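Prolyl oligopeptidase (Novosphingobium capsulatum, PDB 1YR2) probably hydrolyses oligopeptides on the carboxyl side of proline, and to a lesser extent alanine, as a serine endopeptidase of the S9A family. Local coordinates at residues Y88-M102 with Q702-F716. Sequence-based numbering, arbitrary orientation.
Sequences YLKQLPERAALEKRM and QIEETADVQAFLAHF
Arg95 is a knob on helix 702-716, set among Glu704, Ala707, Asp708 and Ala711, where helix 95-102 packs against helix 702-716 with 139° between their N-to-C directions. Here the N-terminal part of the chain, ahead of the beta-propeller, joins a late helix of the alpha/beta-hydrolase domain. Close approach rests on two alanines: Ala711 CB meets Arg95 CA at 3.7 Å, and Ala707 CB sits over one face of the guanidinium. With CG anti to the backbone N (chi1 -167°) and the chain extended to NE, Arg95 runs along the partner helix; NE gives Asp708 OD1 a 2.6 Å salt-bridged hydrogen bond on the carboxylate's anti side, the two planes 58° apart. Glu99 OE2 takes weak bonds from NH1 and NH2, while Asp708 OD2 pairs with Arg686 of strand 683-687, so the aspartate lies between two arginines, which would favour its charged form. Cutting Arg95 back to an alanine would probably leave Asp708 OD1 and Glu99 OE2 without the cation they share and open a gap beside Ala707. At one end, Met102 SD presses on Thr706 CG2 at 3.3 Å. At the other, Leu92 CD2 makes a CH-pi contact over one face of the His715 ring, 3.9 Å from its centroid, and the Tyr88 hydroxyl points at the edge of Phe716, with Tyr88 OH 3.2 Å from Phe716 CZ. Glu94, bent at chi2, brings its carboxylate to the imidazole edge: His715 ND1 donates in its ring plane to the syn side of Glu94 OE2 at 3.2 Å.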
ATOM      1  N   TYR A  88     -19.637 -25.003 -11.958  1.00 20.15           N
ATOM      2  CA  TYR A  88     -18.633 -25.780 -11.245  1.00 19.28           C
ATOM      3  C   TYR A  88     -18.400 -25.218  -9.824  1.00 19.09           C
ATOM      4  O   TYR A  88     -18.352 -25.962  -8.862  1.00 18.49           O
ATOM      5  CB  TYR A  88     -17.321 -25.808 -12.021  1.00 19.36           C
ATOM      6  CG  TYR A  88     -16.253 -26.617 -11.336  1.00 19.08           C
ATOM      7  CD1 TYR A  88     -16.159 -27.999 -11.542  1.00 21.96           C
ATOM      8  CD2 TYR A  88     -15.348 -26.022 -10.472  1.00 18.15           C
ATOM      9  CE1 TYR A  88     -15.188 -28.746 -10.893  1.00 20.78           C
ATOM     10  CE2 TYR A  88     -14.404 -26.769  -9.807  1.00 15.42           C
ATOM     11  CZ  TYR A  88     -14.324 -28.112 -10.009  1.00 19.06           C
ATOM     12  OH  TYR A  88     -13.373 -28.842  -9.334  1.00 19.28           O
ATOM     13  N   LEU A  89     -18.216 -23.904  -9.724  1.00 19.41           N
ATOM     14  CA  LEU A  89     -17.814 -23.283  -8.468  1.00 20.31           C
ATOM     15  C   LEU A  89     -18.887 -23.402  -7.384  1.00 21.06           C
ATOM     16  O   LEU A  89     -18.548 -23.506  -6.200  1.00 19.49           O
ATOM     17  CB  LEU A  89     -17.404 -21.825  -8.666  1.00 20.10           C
ATOM     18  CG  LEU A  89     -16.155 -21.578  -9.490  1.00 19.54           C
ATOM     19  CD1 LEU A  89     -15.921 -20.065  -9.745  1.00 19.61           C
ATOM     20  CD2 LEU A  89     -14.874 -22.253  -8.881  1.00 18.23           C
ATOM     21  N   LYS A  90     -20.159 -23.404  -7.807  1.00 22.67           N
ATOM     22  CA  LYS A  90     -21.328 -23.509  -6.913  1.00 24.96           C
ATOM     23  C   LYS A  90     -21.352 -24.864  -6.211  1.00 25.24           C
ATOM     24  O   LYS A  90     -21.996 -25.008  -5.175  1.00 27.27           O
ATOM     25  CB  LYS A  90     -22.655 -23.316  -7.707  1.00 25.11           C
ATOM     26  CG  LYS A  90     -23.748 -22.474  -6.967  1.00 30.63           C
ATOM     27  CD  LYS A  90     -24.895 -21.938  -7.925  1.00 34.71           C
ATOM     28  CE  LYS A  90     -24.404 -20.728  -8.790  1.00 38.16           C
ATOM     29  NZ  LYS A  90     -25.045 -20.607 -10.181  1.00 39.16           N
ATOM     30  N   GLN A  91     -20.657 -25.843  -6.779  1.00 25.07           N
ATOM     31  CA  GLN A  91     -20.549 -27.201  -6.244  1.00 25.10           C
ATOM     32  C   GLN A  91     -19.469 -27.358  -5.140  1.00 23.54           C
ATOM     33  O   GLN A  91     -19.421 -28.369  -4.457  1.00 23.33           O
ATOM     34  CB  GLN A  91     -20.185 -28.140  -7.391  1.00 25.76           C
ATOM     35  CG  GLN A  91     -21.092 -29.281  -7.697  1.00 30.05           C
ATOM     36  CD  GLN A  91     -20.894 -29.796  -9.129  1.00 33.53           C
ATOM     37  OE1 GLN A  91     -20.474 -30.941  -9.338  1.00 38.38           O
ATOM     38  NE2 GLN A  91     -21.163 -28.936 -10.112  1.00 33.25           N
ATOM     39  N   LEU A  92     -18.560 -26.412  -4.992  1.00 21.87           N
ATOM     40  CA  LEU A  92     -17.469 -26.604  -4.030  1.00 20.75           C
ATOM     41  C   LEU A  92     -17.966 -26.422  -2.597  1.00 20.77           C
ATOM     42  O   LEU A  92     -18.446 -25.347  -2.249  1.00 19.02           O
ATOM     43  CB  LEU A  92     -16.334 -25.635  -4.302  1.00 21.05           C
ATOM     44  CG  LEU A  92     -15.688 -25.852  -5.664  1.00 19.99           C
ATOM     45  CD1 LEU A  92     -14.745 -24.706  -5.939  1.00 21.30           C
ATOM     46  CD2 LEU A  92     -14.971 -27.196  -5.690  1.00 22.16           C
ATOM     47  N   PRO A  93     -17.850 -27.456  -1.758  1.00 20.85           N
ATOM     48  CA  PRO A  93     -18.393 -27.356  -0.411  1.00 21.61           C
ATOM     49  C   PRO A  93     -17.551 -26.462   0.528  1.00 21.87           C
ATOM     50  O   PRO A  93     -18.084 -26.125   1.568  1.00 21.73           O
ATOM     51  CB  PRO A  93     -18.450 -28.814   0.043  1.00 22.10           C
ATOM     52  CG  PRO A  93     -17.312 -29.450  -0.642  1.00 21.46           C
ATOM     53  CD  PRO A  93     -17.216 -28.766  -1.988  1.00 21.56           C
ATOM     54  N   GLU A  94     -16.325 -26.057   0.163  1.00 21.92           N
ATOM     55  CA  GLU A  94     -15.522 -25.190   1.037  1.00 22.65           C
ATOM     56  C   GLU A  94     -16.009 -23.719   0.973  1.00 21.78           C
ATOM     57  O   GLU A  94     -15.713 -22.936   1.866  1.00 22.18           O
ATOM     58  CB  GLU A  94     -14.020 -25.255   0.676  1.00 23.97           C
ATOM     59  CG  GLU A  94     -13.349 -26.631   0.685  1.00 25.22           C
ATOM     60  CD  GLU A  94     -13.582 -27.471  -0.573  1.00 28.38           C
ATOM     61  OE1 GLU A  94     -14.256 -27.006  -1.531  1.00 28.80           O
ATOM     62  OE2 GLU A  94     -13.141 -28.644  -0.573  1.00 28.47           O
ATOM     63  N   ARG A  95     -16.799 -23.368  -0.046  1.00 20.42           N
ATOM     64  CA  ARG A  95     -17.078 -21.978  -0.365  1.00 19.54           C
ATOM     65  C   ARG A  95     -17.828 -21.226   0.721  1.00 18.86           C
ATOM     66  O   ARG A  95     -17.483 -20.081   1.051  1.00 17.18           O
ATOM     67  CB  ARG A  95     -17.856 -21.843  -1.660  1.00 19.97           C
ATOM     68  CG  ARG A  95     -17.866 -20.430  -2.127  1.00 21.14           C
ATOM     69  CD  ARG A  95     -18.710 -20.158  -3.299  1.00 24.39           C
ATOM     70  NE  ARG A  95     -18.647 -18.739  -3.682  1.00 25.14           N
ATOM     71  CZ  ARG A  95     -19.417 -17.774  -3.184  1.00 25.15           C
ATOM     72  NH1 ARG A  95     -20.274 -18.038  -2.214  1.00 26.30           N
ATOM     73  NH2 ARG A  95     -19.286 -16.529  -3.635  1.00 26.36           N
ATOM     74  N   ALA A  96     -18.849 -21.873   1.261  1.00 18.81           N
ATOM     75  CA  ALA A  96     -19.719 -21.279   2.270  1.00 19.11           C
ATOM     76  C   ALA A  96     -18.965 -20.732   3.458  1.00 19.17           C
ATOM     77  O   ALA A  96     -19.209 -19.608   3.895  1.00 20.25           O
ATOM     78  CB  ALA A  96     -20.715 -22.333   2.755  1.00 19.37           C
ATOM     79  N   ALA A  97     -18.048 -21.539   3.981  1.00 19.06           N
ATOM     80  CA  ALA A  97     -17.318 -21.215   5.184  1.00 19.11           C
ATOM     81  C   ALA A  97     -16.334 -20.090   4.897  1.00 18.69           C
ATOM     82  O   ALA A  97     -16.107 -19.210   5.736  1.00 17.99           O
ATOM     83  CB  ALA A  97     -16.564 -22.427   5.674  1.00 20.13           C
ATOM     84  N   LEU A  98     -15.773 -20.092   3.698  1.00 18.37           N
ATOM     85  CA  LEU A  98     -14.820 -19.030   3.328  1.00 17.66           C
ATOM     86  C   LEU A  98     -15.513 -17.702   3.115  1.00 17.09           C
ATOM     87  O   LEU A  98     -14.995 -16.672   3.551  1.00 15.23           O
ATOM     88  CB  LEU A  98     -14.024 -19.397   2.093  1.00 17.04           C
ATOM     89  CG  LEU A  98     -13.053 -20.564   2.307  1.00 19.46           C
ATOM     90  CD1 LEU A  98     -12.764 -21.275   0.951  1.00 19.24           C
ATOM     91  CD2 LEU A  98     -11.742 -20.183   2.974  1.00 18.37           C
ATOM     92  N   GLU A  99     -16.651 -17.713   2.418  1.00 16.80           N
ATOM     93  CA  GLU A  99     -17.442 -16.494   2.184  1.00 18.80           C
ATOM     94  C   GLU A  99     -17.882 -15.872   3.516  1.00 18.08           C
ATOM     95  O   GLU A  99     -17.879 -14.672   3.654  1.00 17.49           O
ATOM     96  CB  GLU A  99     -18.680 -16.732   1.341  1.00 19.15           C
ATOM     97  CG  GLU A  99     -19.442 -15.448   1.024  1.00 25.90           C
ATOM     98  CD  GLU A  99     -20.706 -15.651   0.178  1.00 35.78           C
ATOM     99  OE1 GLU A  99     -21.710 -16.229   0.679  1.00 42.41           O
ATOM    100  OE2 GLU A  99     -20.712 -15.209  -1.004  1.00 44.08           O
ATOM    101  N   LYS A 100     -18.282 -16.724   4.453  1.00 17.98           N
ATOM    102  CA  LYS A 100     -18.738 -16.274   5.762  1.00 18.40           C
ATOM    103  C   LYS A 100     -17.562 -15.646   6.544  1.00 17.16           C
ATOM    104  O   LYS A 100     -17.753 -14.621   7.197  1.00 17.05           O
ATOM    105  CB  LYS A 100     -19.311 -17.440   6.540  1.00 18.62           C
ATOM    106  CG  LYS A 100     -19.850 -17.120   7.925  1.00 21.95           C
ATOM    107  CD  LYS A 100     -20.373 -18.402   8.596  1.00 26.35           C
ATOM    108  CE  LYS A 100     -20.332 -18.300  10.129  1.00 30.68           C
ATOM    109  NZ  LYS A 100     -21.509 -17.581  10.665  1.00 31.93           N
ATOM    110  N   ARG A 101     -16.400 -16.286   6.525  1.00 15.68           N
ATOM    111  CA  ARG A 101     -15.247 -15.731   7.214  1.00 15.92           C
ATOM    112  C   ARG A 101     -14.890 -14.361   6.630  1.00 14.26           C
ATOM    113  O   ARG A 101     -14.677 -13.400   7.392  1.00 14.54           O
ATOM    114  CB  ARG A 101     -14.034 -16.654   7.149  1.00 16.47           C
ATOM    115  CG  ARG A 101     -12.909 -16.239   8.085  1.00 18.67           C
ATOM    116  CD  ARG A 101     -13.278 -16.457   9.524  1.00 18.60           C
ATOM    117  NE  ARG A 101     -12.461 -15.716  10.461  1.00 20.98           N
ATOM    118  CZ  ARG A 101     -12.761 -14.502  10.945  1.00 20.79           C
ATOM    119  NH1 ARG A 101     -13.783 -13.768  10.468  1.00 19.46           N
ATOM    120  NH2 ARG A 101     -11.953 -13.962  11.827  1.00 22.14           N
ATOM    121  N   MET A 102     -14.820 -14.260   5.306  1.00 13.05           N
ATOM    122  CA  MET A 102     -14.377 -13.028   4.671  1.00 15.27           C
ATOM    123  C   MET A 102     -15.348 -11.880   4.940  1.00 16.16           C
ATOM    124  O   MET A 102     -14.912 -10.808   5.297  1.00 17.52           O
ATOM    125  CB  MET A 102     -14.189 -13.145   3.182  1.00 14.88           C
ATOM    126  CG  MET A 102     -13.549 -11.863   2.634  1.00 21.57           C
ATOM    127  SD  MET A 102     -12.853 -12.123   1.102  1.00 31.16           S
ATOM    128  CE  MET A 102     -12.214 -10.325   0.717  1.00 27.77           C
ATOM    129  N   GLN A 702     -16.014  -8.309  -4.733  1.00 27.85           N
ATOM    130  CA  GLN A 702     -14.675  -8.796  -4.358  1.00 28.06           C
ATOM    131  C   GLN A 702     -14.788  -9.984  -3.381  1.00 25.86           C
ATOM    132  O   GLN A 702     -14.059 -10.936  -3.509  1.00 24.14           O
ATOM    133  CB  GLN A 702     -13.792  -7.658  -3.796  1.00 29.60           C
ATOM    134  CG  GLN A 702     -12.334  -8.041  -3.439  1.00 36.03           C
ATOM    135  CD  GLN A 702     -11.684  -7.012  -2.464  1.00 44.12           C
ATOM    136  OE1 GLN A 702     -11.869  -5.786  -2.630  1.00 50.40           O
ATOM    137  NE2 GLN A 702     -10.972  -7.507  -1.440  1.00 47.94           N
ATOM    138  N   ILE A 703     -15.717  -9.928  -2.429  1.00 24.06           N
ATOM    139  CA  ILE A 703     -15.933 -11.034  -1.484  1.00 23.15           C
ATOM    140  C   ILE A 703     -16.329 -12.336  -2.222  1.00 21.52           C
ATOM    141  O   ILE A 703     -15.846 -13.420  -1.880  1.00 19.24           O
ATOM    142  CB  ILE A 703     -17.038 -10.686  -0.474  1.00 23.11           C
ATOM    143  CG1 ILE A 703     -16.581  -9.586   0.487  1.00 26.17           C
ATOM    144  CG2 ILE A 703     -17.398 -11.893   0.342  1.00 24.84           C
ATOM    145  CD1 ILE A 703     -17.698  -8.992   1.313  1.00 27.33           C
ATOM    146  N   GLU A 704     -17.228 -12.214  -3.196  1.00 19.38           N
ATOM    147  CA  GLU A 704     -17.698 -13.369  -3.951  1.00 19.68           C
ATOM    148  C   GLU A 704     -16.539 -13.955  -4.743  1.00 18.12           C
ATOM    149  O   GLU A 704     -16.396 -15.170  -4.808  1.00 16.16           O
ATOM    150  CB  GLU A 704     -18.849 -12.975  -4.895  1.00 20.65           C
ATOM    151  CG  GLU A 704     -20.156 -12.566  -4.167  1.00 25.57           C
ATOM    152  CD  GLU A 704     -21.231 -11.948  -5.076  1.00 32.40           C
ATOM    153  OE1 GLU A 704     -20.917 -11.420  -6.186  1.00 37.00           O
ATOM    154  OE2 GLU A 704     -22.430 -11.985  -4.664  1.00 38.85           O
ATOM    155  N   GLU A 705     -15.727 -13.095  -5.367  1.00 17.67           N
ATOM    156  CA  GLU A 705     -14.595 -13.570  -6.177  1.00 18.69           C
ATOM    157  C   GLU A 705     -13.570 -14.307  -5.297  1.00 17.90           C
ATOM    158  O   GLU A 705     -13.126 -15.390  -5.630  1.00 18.18           O
ATOM    159  CB  GLU A 705     -13.873 -12.422  -6.889  1.00 19.39           C
ATOM    160  CG  GLU A 705     -12.778 -12.938  -7.828  1.00 21.64           C
ATOM    161  CD  GLU A 705     -12.111 -11.831  -8.656  1.00 29.17           C
ATOM    162  OE1 GLU A 705     -12.821 -10.922  -9.155  1.00 34.32           O
ATOM    163  OE2 GLU A 705     -10.881 -11.875  -8.844  1.00 35.39           O
ATOM    164  N   THR A 706     -13.253 -13.708  -4.155  1.00 17.61           N
ATOM    165  CA  THR A 706     -12.300 -14.256  -3.218  1.00 17.52           C
ATOM    166  C   THR A 706     -12.790 -15.613  -2.695  1.00 16.41           C
ATOM    167  O   THR A 706     -12.041 -16.560  -2.611  1.00 15.98           O
ATOM    168  CB  THR A 706     -12.124 -13.305  -2.053  1.00 19.22           C
ATOM    169  OG1 THR A 706     -11.524 -12.080  -2.522  1.00 20.67           O
ATOM    170  CG2 THR A 706     -11.130 -13.910  -1.046  1.00 18.16           C
ATOM    171  N   ALA A 707     -14.051 -15.693  -2.332  1.00 14.73           N
ATOM    172  CA  ALA A 707     -14.605 -16.944  -1.840  1.00 15.13           C
ATOM    173  C   ALA A 707     -14.509 -18.062  -2.907  1.00 14.05           C
ATOM    174  O   ALA A 707     -14.179 -19.171  -2.582  1.00 14.72           O
ATOM    175  CB  ALA A 707     -16.055 -16.763  -1.429  1.00 15.02           C
ATOM    176  N   ASP A 708     -14.844 -17.742  -4.148  1.00 14.15           N
ATOM    177  CA  ASP A 708     -14.748 -18.671  -5.289  1.00 13.69           C
ATOM    178  C   ASP A 708     -13.304 -19.145  -5.492  1.00 13.52           C
ATOM    179  O   ASP A 708     -13.014 -20.330  -5.586  1.00 13.75           O
ATOM    180  CB  ASP A 708     -15.172 -17.965  -6.573  1.00 13.69           C
ATOM    181  CG  ASP A 708     -16.694 -17.921  -6.772  1.00 18.18           C
ATOM    182  OD1 ASP A 708     -17.470 -18.572  -5.999  1.00 24.46           O
ATOM    183  OD2 ASP A 708     -17.218 -17.246  -7.703  1.00 23.78           O
ATOM    184  N   VAL A 709     -12.409 -18.190  -5.587  1.00 11.25           N
ATOM    185  CA  VAL A 709     -11.006 -18.516  -5.829  1.00 11.63           C
ATOM    186  C   VAL A 709     -10.494 -19.344  -4.677  1.00 10.43           C
ATOM    187  O   VAL A 709      -9.864 -20.363  -4.882  1.00 11.56           O
ATOM    188  CB  VAL A 709     -10.181 -17.223  -6.025  1.00 11.74           C
ATOM    189  CG1 VAL A 709      -8.674 -17.471  -6.026  1.00 11.51           C
ATOM    190  CG2 VAL A 709     -10.579 -16.518  -7.310  1.00 13.38           C
ATOM    191  N   GLN A 710     -10.696 -18.897  -3.448  1.00  9.63           N
ATOM    192  CA  GLN A 710     -10.147 -19.649  -2.345  1.00  9.58           C
ATOM    193  C   GLN A 710     -10.786 -21.029  -2.161  1.00 11.40           C
ATOM    194  O   GLN A 710     -10.133 -21.970  -1.740  1.00 12.24           O
ATOM    195  CB  GLN A 710     -10.139 -18.822  -1.070  1.00 10.82           C
ATOM    196  CG  GLN A 710      -9.084 -17.727  -1.116  1.00 11.72           C
ATOM    197  CD  GLN A 710      -8.916 -16.981   0.197  1.00 16.40           C
ATOM    198  OE1 GLN A 710      -9.475 -17.395   1.247  1.00 16.81           O
ATOM    199  NE2 GLN A 710      -8.116 -15.920   0.172  1.00 14.16           N
ATOM    200  N   ALA A 711     -12.065 -21.156  -2.431  1.00 11.95           N
ATOM    201  CA  ALA A 711     -12.705 -22.476  -2.394  1.00 12.02           C
ATOM    202  C   ALA A 711     -12.052 -23.406  -3.426  1.00 11.78           C
ATOM    203  O   ALA A 711     -11.807 -24.582  -3.132  1.00 11.91           O
ATOM    204  CB  ALA A 711     -14.185 -22.336  -2.697  1.00 12.38           C
ATOM    205  N   PHE A 712     -11.798 -22.888  -4.628  1.00 11.28           N
ATOM    206  CA  PHE A 712     -11.119 -23.661  -5.698  1.00 11.37           C
ATOM    207  C   PHE A 712      -9.722 -24.070  -5.230  1.00 11.89           C
ATOM    208  O   PHE A 712      -9.347 -25.244  -5.236  1.00 12.48           O
ATOM    209  CB  PHE A 712     -11.080 -22.816  -6.963  1.00 12.15           C
ATOM    210  CG  PHE A 712     -10.537 -23.506  -8.175  1.00 13.44           C
ATOM    211  CD1 PHE A 712      -9.196 -23.410  -8.490  1.00 14.25           C
ATOM    212  CD2 PHE A 712     -11.378 -24.130  -9.055  1.00 13.01           C
ATOM    213  CE1 PHE A 712      -8.727 -24.009  -9.662  1.00 13.43           C
ATOM    214  CE2 PHE A 712     -10.916 -24.728 -10.240  1.00 13.58           C
ATOM    215  CZ  PHE A 712      -9.611 -24.670 -10.532  1.00 13.22           C
ATOM    216  N   LEU A 713      -8.933 -23.110  -4.805  1.00 12.22           N
ATOM    217  CA  LEU A 713      -7.580 -23.421  -4.306  1.00 11.86           C
ATOM    218  C   LEU A 713      -7.602 -24.378  -3.097  1.00 13.17           C
ATOM    219  O   LEU A 713      -6.748 -25.272  -2.990  1.00 15.07           O
ATOM    220  CB  LEU A 713      -6.817 -22.139  -3.936  1.00 12.52           C
ATOM    221  CG  LEU A 713      -6.674 -21.103  -5.058  1.00 11.97           C
ATOM    222  CD1 LEU A 713      -5.852 -19.879  -4.577  1.00 13.44           C
ATOM    223  CD2 LEU A 713      -6.028 -21.722  -6.311  1.00 16.02           C
ATOM    224  N   ALA A 714      -8.525 -24.171  -2.162  1.00 12.80           N
ATOM    225  CA  ALA A 714      -8.666 -25.086  -1.013  1.00 13.16           C
ATOM    226  C   ALA A 714      -9.002 -26.508  -1.420  1.00 13.25           C
ATOM    227  O   ALA A 714      -8.475 -27.447  -0.878  1.00 13.99           O
ATOM    228  CB  ALA A 714      -9.769 -24.600  -0.070  1.00 13.58           C
ATOM    229  N   HIS A 715      -9.926 -26.639  -2.346  1.00 14.03           N
ATOM    230  CA  HIS A 715     -10.389 -27.954  -2.812  1.00 14.47           C
ATOM    231  C   HIS A 715      -9.200 -28.750  -3.362  1.00 14.96           C
ATOM    232  O   HIS A 715      -8.976 -29.894  -2.976  1.00 14.13           O
ATOM    233  CB  HIS A 715     -11.439 -27.764  -3.885  1.00 15.93           C
ATOM    234  CG  HIS A 715     -12.058 -29.043  -4.346  1.00 15.01           C
ATOM    235  ND1 HIS A 715     -12.888 -29.792  -3.539  1.00 20.03           N
ATOM    236  CD2 HIS A 715     -11.953 -29.717  -5.516  1.00 18.69           C
ATOM    237  CE1 HIS A 715     -13.282 -30.872  -4.198  1.00 19.75           C
ATOM    238  NE2 HIS A 715     -12.738 -30.849  -5.402  1.00 19.69           N
ATOM    239  N   PHE A 716      -8.355 -28.078  -4.159  1.00 14.52           N
ATOM    240  CA  PHE A 716      -7.268 -28.754  -4.852  1.00 14.70           C
ATOM    241  C   PHE A 716      -5.971 -28.852  -4.025  1.00 16.10           C
ATOM    242  O   PHE A 716      -5.054 -29.575  -4.421  1.00 15.92           O
ATOM    243  CB  PHE A 716      -7.064 -28.126  -6.237  1.00 15.25           C
ATOM    244  CG  PHE A 716      -8.122 -28.533  -7.183  1.00 13.52           C
ATOM    245  CD1 PHE A 716      -8.149 -29.847  -7.662  1.00 15.44           C
ATOM    246  CD2 PHE A 716      -9.155 -27.668  -7.535  1.00 12.64           C
ATOM    247  CE1 PHE A 716      -9.214 -30.291  -8.470  1.00 18.57           C
ATOM    248  CE2 PHE A 716     -10.191 -28.096  -8.364  1.00 16.71           C
ATOM    249  CZ  PHE A 716     -10.223 -29.402  -8.827  1.00 18.32           C
TER